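Local coordinates for protein ornithine carbamoyltransferase (Giardia intestinalis, PDB 3GRF) that probably catalyses carbamoyl transfer between carbamoyl phosphate and ornithine, interconverting them with citrulline and phosphate in the arginine degradation pathway of this parasite, at residues Arg57-Leu62 against Ala73-Leu78; Asp198-Lys203 against Ile224-Lys229; Ser277-Cys282 against Ala293-Gly298; Leu29-Lys32 against Lys37-Ala40. All coordinates share one frame; numbering follows the deposited sequence.

Contact 1 (Arg57-Leu62 against Ala73-Leu78)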
# COMPACT_ATOMS: atom_id res chain seq x y z
N ARG A 57 1.55 -10.88 -10.43
CA ARG A 57 1.57 -10.27 -11.76
C ARG A 57 0.64 -9.09 -11.86
O ARG A 57 1.02 -8.02 -12.33
CB ARG A 57 1.16 -11.27 -12.84
CG ARG A 57 2.30 -11.96 -13.55
CD ARG A 57 1.78 -13.32 -14.01
NE ARG A 57 2.43 -14.39 -13.28
CZ ARG A 57 2.15 -14.75 -12.02
NH1 ARG A 57 1.22 -14.13 -11.30
NH2 ARG A 57 2.84 -15.74 -11.47
N THR A 58 -0.61 -9.29 -11.44
CA THR A 58 -1.63 -8.26 -11.64
C THR A 58 -1.32 -7.10 -10.69
O THR A 58 -1.26 -5.96 -11.11
CB THR A 58 -3.07 -8.81 -11.53
OG1 THR A 58 -3.27 -9.78 -12.57
CG2 THR A 58 -4.12 -7.71 -11.69
N ARG A 59 -1.06 -7.40 -9.43
CA ARG A 59 -0.81 -6.37 -8.46
C ARG A 59 0.43 -5.55 -8.75
O ARG A 59 0.41 -4.32 -8.65
CB ARG A 59 -0.69 -6.95 -7.06
CG ARG A 59 -1.23 -6.01 -6.03
CD ARG A 59 -0.14 -5.39 -5.21
NE ARG A 59 -0.00 -6.17 -4.00
CZ ARG A 59 0.32 -5.69 -2.81
NH1 ARG A 59 0.53 -4.39 -2.62
NH2 ARG A 59 0.41 -6.54 -1.81
N VAL A 60 1.53 -6.21 -9.08
CA VAL A 60 2.79 -5.46 -9.26
C VAL A 60 2.70 -4.62 -10.52
O VAL A 60 3.25 -3.52 -10.58
CB VAL A 60 4.04 -6.42 -9.31
CG1 VAL A 60 5.26 -5.79 -10.01
CG2 VAL A 60 4.43 -6.89 -7.93
N SER A 61 2.06 -5.15 -11.56
CA SER A 61 2.04 -4.40 -12.85
C SER A 61 1.16 -3.15 -12.72
O SER A 61 1.47 -2.09 -13.28
CB SER A 61 1.57 -5.29 -14.03
OG SER A 61 0.26 -5.79 -13.83
N LEU A 62 0.06 -3.30 -11.99
CA LEU A 62 -0.92 -2.23 -11.73
C LEU A 62 -0.33 -1.11 -10.88
O LEU A 62 -0.44 0.07 -11.24
CB LEU A 62 -2.14 -2.85 -10.99
CG LEU A 62 -3.45 -3.00 -11.76
CD1 LEU A 62 -3.28 -2.92 -13.27
CD2 LEU A 62 -4.31 -4.17 -11.34
N ALA A 73 -1.67 3.67 -6.93
CA ALA A 73 -2.70 2.65 -6.83
C ALA A 73 -2.86 2.25 -5.38
O ALA A 73 -1.87 1.99 -4.68
CB ALA A 73 -2.31 1.39 -7.65
N ILE A 74 -4.12 2.19 -4.95
CA ILE A 74 -4.49 1.69 -3.65
C ILE A 74 -4.72 0.18 -3.78
O ILE A 74 -5.61 -0.27 -4.49
CB ILE A 74 -5.78 2.31 -3.17
CG1 ILE A 74 -5.59 3.82 -2.97
CG2 ILE A 74 -6.22 1.67 -1.86
CD1 ILE A 74 -6.90 4.58 -2.61
N TYR A 75 -3.90 -0.60 -3.11
CA TYR A 75 -4.10 -2.00 -3.10
C TYR A 75 -5.20 -2.31 -2.05
O TYR A 75 -5.00 -2.18 -0.81
CB TYR A 75 -2.78 -2.70 -2.83
CG TYR A 75 -3.00 -4.14 -2.47
CD1 TYR A 75 -3.47 -5.04 -3.42
CD2 TYR A 75 -2.77 -4.60 -1.16
CE1 TYR A 75 -3.72 -6.37 -3.09
CE2 TYR A 75 -3.01 -5.94 -0.82
CZ TYR A 75 -3.49 -6.82 -1.80
OH TYR A 75 -3.72 -8.16 -1.49
N TYR A 76 -6.43 -2.66 -2.55
CA TYR A 76 -7.51 -2.94 -1.57
C TYR A 76 -7.88 -4.42 -1.51
O TYR A 76 -8.65 -4.92 -2.32
CB TYR A 76 -8.71 -2.05 -1.85
CG TYR A 76 -9.58 -1.83 -0.64
CD1 TYR A 76 -9.75 -0.58 -0.04
CD2 TYR A 76 -10.26 -2.93 -0.09
CE1 TYR A 76 -10.57 -0.44 1.08
CE2 TYR A 76 -11.07 -2.80 1.03
CZ TYR A 76 -11.22 -1.56 1.62
OH TYR A 76 -12.03 -1.43 2.72
N GLU A 77 -7.37 -5.10 -0.48
CA GLU A 77 -7.53 -6.54 -0.36
C GLU A 77 -8.90 -6.87 0.24
O GLU A 77 -9.35 -6.23 1.19
CB GLU A 77 -6.38 -7.11 0.48
CG GLU A 77 -6.32 -6.57 1.93
CD GLU A 77 -5.29 -5.42 2.18
OE1 GLU A 77 -4.32 -5.65 2.96
OE2 GLU A 77 -5.48 -4.28 1.64
N LEU A 78 -9.58 -7.86 -0.33
CA LEU A 78 -10.92 -8.20 0.16
C LEU A 78 -10.97 -9.49 0.98
O LEU A 78 -10.65 -10.54 0.47
CB LEU A 78 -11.91 -8.24 -0.99
CG LEU A 78 -12.12 -6.88 -1.62
CD1 LEU A 78 -13.00 -7.07 -2.83
CD2 LEU A 78 -12.77 -5.97 -0.57
O HOH W 1 -1.02 -8.87 -2.49

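Contact 2 (Asp198-Lys203 against Ile224-Lys229)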
# COMPACT_ATOMS: atom_id res chain seq x y z
N ASP A 198 -17.36 -30.00 -21.06
CA ASP A 198 -16.78 -29.22 -19.94
C ASP A 198 -15.43 -28.54 -20.23
O ASP A 198 -14.89 -27.86 -19.39
CB ASP A 198 -16.59 -30.09 -18.69
CG ASP A 198 -17.88 -30.73 -18.22
OD1 ASP A 198 -18.96 -30.18 -18.50
OD2 ASP A 198 -17.79 -31.80 -17.57
N PHE A 199 -14.89 -28.75 -21.42
CA PHE A 199 -13.55 -28.28 -21.74
C PHE A 199 -13.54 -27.51 -23.06
O PHE A 199 -12.48 -27.17 -23.54
CB PHE A 199 -12.55 -29.46 -21.76
CG PHE A 199 -12.43 -30.19 -20.41
CD1 PHE A 199 -13.35 -31.16 -20.05
CD2 PHE A 199 -11.41 -29.88 -19.51
CE1 PHE A 199 -13.28 -31.82 -18.80
CE2 PHE A 199 -11.33 -30.52 -18.28
CZ PHE A 199 -12.26 -31.51 -17.94
N LYS A 200 -14.72 -27.24 -23.62
CA LYS A 200 -14.81 -26.50 -24.88
C LYS A 200 -15.25 -25.07 -24.60
O LYS A 200 -15.91 -24.83 -23.62
CB LYS A 200 -15.86 -27.12 -25.81
CG LYS A 200 -15.68 -28.58 -26.17
CD LYS A 200 -16.89 -29.01 -26.96
CE LYS A 200 -16.67 -30.37 -27.50
NZ LYS A 200 -17.50 -30.65 -28.70
N PRO A 201 -14.95 -24.12 -25.51
CA PRO A 201 -15.51 -22.78 -25.36
C PRO A 201 -17.03 -22.81 -25.30
O PRO A 201 -17.66 -23.69 -25.86
CB PRO A 201 -15.09 -22.07 -26.64
CG PRO A 201 -13.99 -22.83 -27.18
CD PRO A 201 -14.14 -24.25 -26.73
N ILE A 202 -17.62 -21.84 -24.64
CA ILE A 202 -19.07 -21.79 -24.52
C ILE A 202 -19.67 -21.20 -25.81
O ILE A 202 -19.05 -20.32 -26.41
CB ILE A 202 -19.41 -21.05 -23.19
CG1 ILE A 202 -20.26 -21.94 -22.30
CG2 ILE A 202 -19.92 -19.67 -23.38
CD1 ILE A 202 -19.46 -23.06 -21.74
N LYS A 203 -20.83 -21.69 -26.27
CA LYS A 203 -21.41 -21.18 -27.54
C LYS A 203 -21.62 -19.65 -27.60
O LYS A 203 -21.47 -19.02 -28.67
CB LYS A 203 -22.69 -21.94 -27.96
CG LYS A 203 -23.25 -21.47 -29.31
CD LYS A 203 -23.67 -22.63 -30.26
CE LYS A 203 -24.12 -22.07 -31.62
NZ LYS A 203 -25.01 -20.87 -31.49
N ILE A 224 -12.45 -24.76 -34.00
CA ILE A 224 -12.28 -25.60 -32.81
C ILE A 224 -11.75 -26.97 -33.23
O ILE A 224 -12.38 -27.68 -34.02
CB ILE A 224 -13.59 -25.70 -32.02
CG1 ILE A 224 -13.89 -24.33 -31.40
CG2 ILE A 224 -13.48 -26.75 -30.89
CD1 ILE A 224 -15.34 -24.10 -31.09
N PHE A 225 -10.56 -27.30 -32.74
CA PHE A 225 -9.93 -28.57 -33.03
C PHE A 225 -10.01 -29.46 -31.80
O PHE A 225 -9.98 -28.97 -30.68
CB PHE A 225 -8.47 -28.36 -33.43
CG PHE A 225 -8.29 -27.83 -34.82
CD1 PHE A 225 -8.49 -26.48 -35.08
CD2 PHE A 225 -7.91 -28.67 -35.85
CE1 PHE A 225 -8.29 -25.97 -36.38
CE2 PHE A 225 -7.71 -28.17 -37.14
CZ PHE A 225 -7.90 -26.80 -37.39
N HIS A 226 -10.12 -30.78 -32.02
CA HIS A 226 -10.05 -31.72 -30.89
C HIS A 226 -8.81 -32.62 -30.92
O HIS A 226 -8.79 -33.71 -30.34
CB HIS A 226 -11.39 -32.49 -30.74
CG HIS A 226 -12.53 -31.60 -30.36
ND1 HIS A 226 -13.78 -31.67 -30.95
CD2 HIS A 226 -12.60 -30.58 -29.47
CE1 HIS A 226 -14.57 -30.76 -30.42
NE2 HIS A 226 -13.88 -30.08 -29.52
N ASP A 227 -7.77 -32.12 -31.60
CA ASP A 227 -6.44 -32.72 -31.73
C ASP A 227 -5.49 -31.54 -31.80
O ASP A 227 -5.54 -30.77 -32.78
CB ASP A 227 -6.38 -33.57 -33.02
CG ASP A 227 -5.16 -34.52 -33.07
OD1 ASP A 227 -5.27 -35.67 -32.59
OD2 ASP A 227 -4.10 -34.14 -33.61
N CYS A 228 -4.73 -31.29 -30.75
CA CYS A 228 -3.85 -30.14 -30.66
C CYS A 228 -2.78 -30.08 -31.77
O CYS A 228 -2.44 -29.00 -32.24
CB CYS A 228 -3.21 -30.15 -29.27
SG CYS A 228 -2.31 -28.63 -28.85
N LYS A 229 -2.28 -31.24 -32.19
CA LYS A 229 -1.26 -31.29 -33.27
C LYS A 229 -1.84 -30.85 -34.60
O LYS A 229 -1.22 -30.08 -35.37
CB LYS A 229 -0.67 -32.70 -33.40
CG LYS A 229 0.66 -32.79 -32.67
CD LYS A 229 1.14 -34.21 -32.41
CE LYS A 229 1.49 -34.30 -30.93
NZ LYS A 229 1.79 -35.67 -30.44

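Contact 3 (Ser277-Cys282 against Ala293-Gly298)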
# COMPACT_ATOMS: atom_id res chain seq x y z
N SER A 277 7.39 -19.69 -35.12
CA SER A 277 6.43 -19.73 -34.02
C SER A 277 7.01 -19.27 -32.70
O SER A 277 8.24 -19.26 -32.48
CB SER A 277 5.79 -21.12 -33.87
OG SER A 277 6.76 -22.11 -33.60
N ILE A 278 6.12 -18.84 -31.82
CA ILE A 278 6.54 -18.53 -30.47
C ILE A 278 5.58 -19.27 -29.55
O ILE A 278 4.50 -19.65 -29.98
CB ILE A 278 6.61 -17.00 -30.17
CG1 ILE A 278 5.23 -16.36 -30.19
CG2 ILE A 278 7.59 -16.26 -31.15
CD1 ILE A 278 5.25 -14.85 -29.83
N PHE A 279 5.98 -19.48 -28.31
CA PHE A 279 5.16 -20.15 -27.30
C PHE A 279 4.85 -19.12 -26.15
O PHE A 279 5.74 -18.38 -25.70
CB PHE A 279 5.89 -21.38 -26.74
CG PHE A 279 5.26 -21.91 -25.53
CD1 PHE A 279 4.13 -22.74 -25.64
CD2 PHE A 279 5.72 -21.52 -24.28
CE1 PHE A 279 3.46 -23.18 -24.48
CE2 PHE A 279 5.06 -21.97 -23.09
CZ PHE A 279 3.94 -22.78 -23.20
N MET A 280 3.57 -19.05 -25.72
CA MET A 280 3.08 -18.13 -24.71
C MET A 280 2.30 -18.89 -23.63
O MET A 280 1.72 -19.92 -23.93
CB MET A 280 2.14 -17.15 -25.38
CG MET A 280 2.85 -16.30 -26.40
SD MET A 280 1.85 -14.98 -27.13
CE MET A 280 1.86 -13.70 -25.87
N ASN A 281 2.30 -18.37 -22.40
CA ASN A 281 1.49 -18.89 -21.26
C ASN A 281 1.40 -17.70 -20.29
O ASN A 281 2.45 -17.13 -19.86
CB ASN A 281 2.23 -20.12 -20.62
CG ASN A 281 1.51 -20.74 -19.39
OD1 ASN A 281 1.68 -21.92 -19.10
ND2 ASN A 281 0.72 -19.97 -18.67
N CYS A 282 0.18 -17.28 -19.96
CA CYS A 282 -0.00 -16.09 -19.14
C CYS A 282 0.53 -16.25 -17.72
O CYS A 282 0.70 -15.25 -17.01
CB CYS A 282 -1.47 -15.67 -19.16
SG CYS A 282 -2.65 -16.98 -18.68
N ALA A 293 8.67 -28.77 -19.59
CA ALA A 293 9.68 -27.83 -19.18
C ALA A 293 10.54 -27.46 -20.40
O ALA A 293 10.94 -26.30 -20.56
CB ALA A 293 10.52 -28.41 -18.01
N SER A 294 10.74 -28.40 -21.31
CA SER A 294 11.48 -28.16 -22.56
C SER A 294 10.85 -27.10 -23.48
O SER A 294 11.54 -26.50 -24.28
CB SER A 294 11.65 -29.44 -23.36
OG SER A 294 10.44 -29.79 -23.99
N VAL A 295 9.54 -26.90 -23.39
CA VAL A 295 8.86 -25.89 -24.24
C VAL A 295 8.98 -24.55 -23.52
O VAL A 295 9.47 -23.58 -24.08
CB VAL A 295 7.37 -26.26 -24.54
CG1 VAL A 295 6.64 -25.15 -25.31
CG2 VAL A 295 7.31 -27.61 -25.34
N ILE A 296 8.55 -24.50 -22.28
CA ILE A 296 8.59 -23.22 -21.56
C ILE A 296 9.98 -22.67 -21.33
O ILE A 296 10.17 -21.46 -21.28
CB ILE A 296 7.75 -23.21 -20.24
CG1 ILE A 296 7.77 -21.82 -19.56
CG2 ILE A 296 8.18 -24.36 -19.29
CD1 ILE A 296 6.51 -21.48 -18.76
N ASP A 297 10.95 -23.57 -21.19
CA ASP A 297 12.34 -23.17 -20.96
C ASP A 297 13.14 -23.29 -22.25
O ASP A 297 14.33 -22.99 -22.29
CB ASP A 297 12.98 -24.02 -19.85
CG ASP A 297 12.23 -23.91 -18.53
OD1 ASP A 297 11.70 -22.83 -18.17
OD2 ASP A 297 12.15 -24.93 -17.84
N GLY A 298 12.46 -23.67 -23.32
CA GLY A 298 13.12 -23.86 -24.58
C GLY A 298 13.08 -22.53 -25.31
O GLY A 298 12.62 -21.52 -24.75

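Contact 4 (Leu29-Lys32 against Lys37-Ala40)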
# COMPACT_ATOMS: atom_id res chain seq x y z
N LEU A 29 3.42 -0.22 -26.52
CA LEU A 29 4.74 -0.38 -27.14
C LEU A 29 5.55 0.91 -27.07
O LEU A 29 6.77 0.89 -26.85
CB LEU A 29 4.57 -0.81 -28.60
CG LEU A 29 4.23 -2.26 -28.89
CD1 LEU A 29 3.89 -2.35 -30.37
CD2 LEU A 29 5.41 -3.16 -28.48
N ASP A 30 4.87 2.03 -27.23
CA ASP A 30 5.61 3.31 -27.14
C ASP A 30 5.96 3.67 -25.71
O ASP A 30 6.96 4.31 -25.48
CB ASP A 30 4.87 4.48 -27.77
CG ASP A 30 5.73 5.75 -27.82
OD1 ASP A 30 5.33 6.77 -27.25
OD2 ASP A 30 6.84 5.70 -28.39
N MET A 31 5.11 3.28 -24.76
CA MET A 31 5.43 3.47 -23.33
C MET A 31 6.52 2.55 -22.85
O MET A 31 7.22 2.88 -21.92
CB MET A 31 4.20 3.24 -22.46
CG MET A 31 3.07 4.18 -22.75
SD MET A 31 1.64 3.71 -21.84
CE MET A 31 0.70 5.23 -21.80
N LYS A 32 6.63 1.37 -23.47
CA LYS A 32 7.78 0.49 -23.22
C LYS A 32 9.10 1.05 -23.58
O LYS A 32 10.08 0.95 -22.79
CB LYS A 32 7.60 -0.86 -23.90
CG LYS A 32 8.53 -1.87 -23.25
CD LYS A 32 8.35 -3.26 -23.86
CE LYS A 32 9.34 -4.22 -23.18
NZ LYS A 32 9.25 -5.61 -23.71
N LYS A 37 8.22 9.92 -21.61
CA LYS A 37 7.16 10.79 -22.13
C LYS A 37 5.88 10.77 -21.28
O LYS A 37 5.07 11.69 -21.32
CB LYS A 37 6.79 10.34 -23.54
CG LYS A 37 7.71 10.86 -24.63
CD LYS A 37 7.53 10.08 -25.94
CE LYS A 37 6.06 10.01 -26.39
NZ LYS A 37 5.37 11.36 -26.56
N TYR A 38 5.68 9.68 -20.54
CA TYR A 38 4.40 9.38 -19.91
C TYR A 38 4.41 9.60 -18.40
O TYR A 38 3.51 9.21 -17.65
CB TYR A 38 4.08 7.93 -20.21
CG TYR A 38 3.91 7.72 -21.68
CD1 TYR A 38 4.98 7.29 -22.49
CD2 TYR A 38 2.68 7.99 -22.26
CE1 TYR A 38 4.79 7.12 -23.84
CE2 TYR A 38 2.49 7.82 -23.59
CZ TYR A 38 3.53 7.37 -24.38
OH TYR A 38 3.24 7.20 -25.72
N THR A 39 5.43 10.30 -17.97
CA THR A 39 5.82 10.34 -16.61
C THR A 39 4.89 11.18 -15.69
O THR A 39 4.98 11.14 -14.46
CB THR A 39 7.29 10.73 -16.65
OG1 THR A 39 8.05 9.74 -15.97
CG2 THR A 39 7.53 12.06 -16.14
N ALA A 40 3.97 11.93 -16.30
CA ALA A 40 3.07 12.81 -15.56
C ALA A 40 1.63 12.64 -16.03
O ALA A 40 0.75 13.44 -15.70
CB ALA A 40 3.53 14.24 -15.69

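Contact 1 (Arg57-Leu62 against Ala73-Leu78)
A73 opens the contact modestly, its methyl CB resting 4.3 Å from the backbone O of L62 on the neighbouring helix. The same alanine also packs on E63, the next residue of the helix, and on M66, a turn farther along, and a bound nickel ion lies about 7 Å from its side chain. In the beta-alpha-beta unit formed by strand 46-51, helix 56-69 and strand 72-77, alternate residues of the last strand point back at the helix, and two positions on comes Y75. Its CG stands anti to the backbone N (chi1 166°), which carries the ring out to R59. There the guanidinium lies flat on one ring face: R59 CZ is 3.6 Å from the centroid of the Y75 ring, and the two planes differ by just 7°. NH1 lies over the root of the ring, 3.5 Å from Y75 CG, while NH2 lies nearer the phenol end, 3.6 Å from Y75 CE2. R59 CG lies 3.6 Å from Y75 CD1, adding an aliphatic contact, and bends at chi2 and chi3 then lay the guanidinium over the ring. A water accepts a bond from R59 NH2 (2.8 Å) and is weakly linked to Y75 OH. Further along, E77 turns to the assembly, pairing with R59 of the third subunit, while R59 of this chain pairs with E77 of the second. Since R59 NH1 also bridges to E63, the buried guanidinium combines a pi face with carboxylates around its rim, so its charge is probably well compensated and its plane fixed at the trimer interface.

Contact 2 (Asp198-Lys203 against Ile224-Lys229)
K200 NZ is held by a salt bridge to D195 OD2 and packs against the imidazole of H226, whose CE1 lies 3.4 Å away. The lysine chain is extended beyond CG and crosses the histidine side chain at about a right angle, with CE 3.5 Å from H226 NE2. The ammonium approaches the ring obliquely. H226 itself reaches over because its CG sits anti to the carbonyl carbon (chi1 -65°), and its side chain touches D195 as well. Next to it P201 CG meets I224 CD1 across 4.3 Å, and P201 packs also on V191 of strand 188-192. In fold terms, the loop leading from strand 188-192 into helix 203-216 is laid against the end of 221-225, an outermost strand of the parallel sheet in the Asp/Orn-binding domain. Just past that strand D227 caps helix 228-232, its OD2 accepting from K230 N, and C228 is tied to C167 by a disulfide. With no hydrogen bond between lysine and histidine, the polar side of the contact rests on D195; the lysine would tend to favour a neutral imidazole, though D195, which also touches H226, would work against this.

Contact 3 (Ser277-Cys282 against Ala293-Gly298)
F279 and V295 meet in the Asp/Orn-binding domain, a Rossmann-like parallel sheet with strand order 3-2-1-4-5, in which 278-281 is an outermost strand. The short helix 293-296 that follows it packs back on the face of this strand, and F279 is the side chain that bridges the two. At its base, F279 CB is already 4.1 Å from V295 CG1. Because F279 CG is anti to the backbone N (chi1 167°), the ring stands out from the strand and presents a face to the helix. Next comes F279 CG, 3.5 Å from the same valine methyl, and then CD1, equally close. CE1 follows at 3.8 Å from V295 CG1, CD2 remains slightly farther, and CZ, the tip, is still 4.2 Å from that methyl. A single methyl thus touches much of one ring face: V295 CG1 lies 3.6 Å from the ring centroid and 17° off the normal, a CH-pi contact displaced toward the CG-CD1 side. The far corner turns to another residue, with F279 CE2 lying 4.0 Å from I296 CA. The side chains of F279 and I296 are set slantwise to one another, and I296 goes on to A285, Q291 and C303. F279 also packs against Q291, T240 and C303, so strand 237-240, the connecting loop and helix 303-322 complete the surroundings of the buried ring. Backbone bonds from F279 to K300 and V302 place the returning chain alongside the strand. The ring's last approach to helix 293-296 is F279 CE2 to I296 CB at 4.1 Å.

Contact 4 (Leu29-Lys32 against Lys37-Ala40)
Y38 OH donates to D30 OD1 on the anti lone pair of that oxygen, the one facing away from OD2, across only 2.6 Å. The carboxylate oxygen arrives at the ring edge, in the ring plane, even though the carboxylate is turned 74° from it. With chi1 at -173°, D30 CG is set opposite the backbone N, and OD1 reaches the phenol. Its other oxygen, OD2, accepts from N34 ND2, so the two oxygens serve different partners and the carboxylate's rotation is fixed at both ends. K37 runs close by: its CE is 3.4 Å from D30 OD1, but the ammonium is farther off, with NZ at 4.6 Å from that oxygen, and any electrostatic help is probably moderate. These interactions hold the loop that follows helix 18-33 against the helix's last turn, within the carbamoyl-phosphate-binding domain and ahead of strand 46-51. The hydroxyl is bonded at the edge while M31 lies across a face, its side chain at about a right angle to that of Y38. M31 CG sits almost exactly above the ring, 3.4 Å from the centroid and 7° off the normal, as a CH-pi contact. Beyond it the chain stays extended: SD, 4.5 Å from the Y38 centroid, makes a Met-aromatic contact, and the terminal methyl CE reaches Y38 CD2 at 3.4 Å. The methionine also packs on M315 and D319 of helix 303-322, which brings the C-terminal helix up to this helix-loop junction.

Overall arrangement
Contacts 1 and 4 belong to the carbamoyl-phosphate-binding domain, their centres 20 Å apart; contacts 2 and 3 belong to the Asp/Orn-binding domain, also 20 Å apart by centres, and reach the same parallel sheet at opposite outermost strands. Contacts 2 and 4 are the most widely separated pair, at 39 Å between centres. One direct link spans the domains: R57 CD of contact 1 packs 3.7 Å from C282 O of contact 3. S55 to R59 read S-x-R-T-R, the family motif whose members help bind carbamoyl phosphate in relatives, so this junction is probably close to the active site. The nickel ion lies near contact 1.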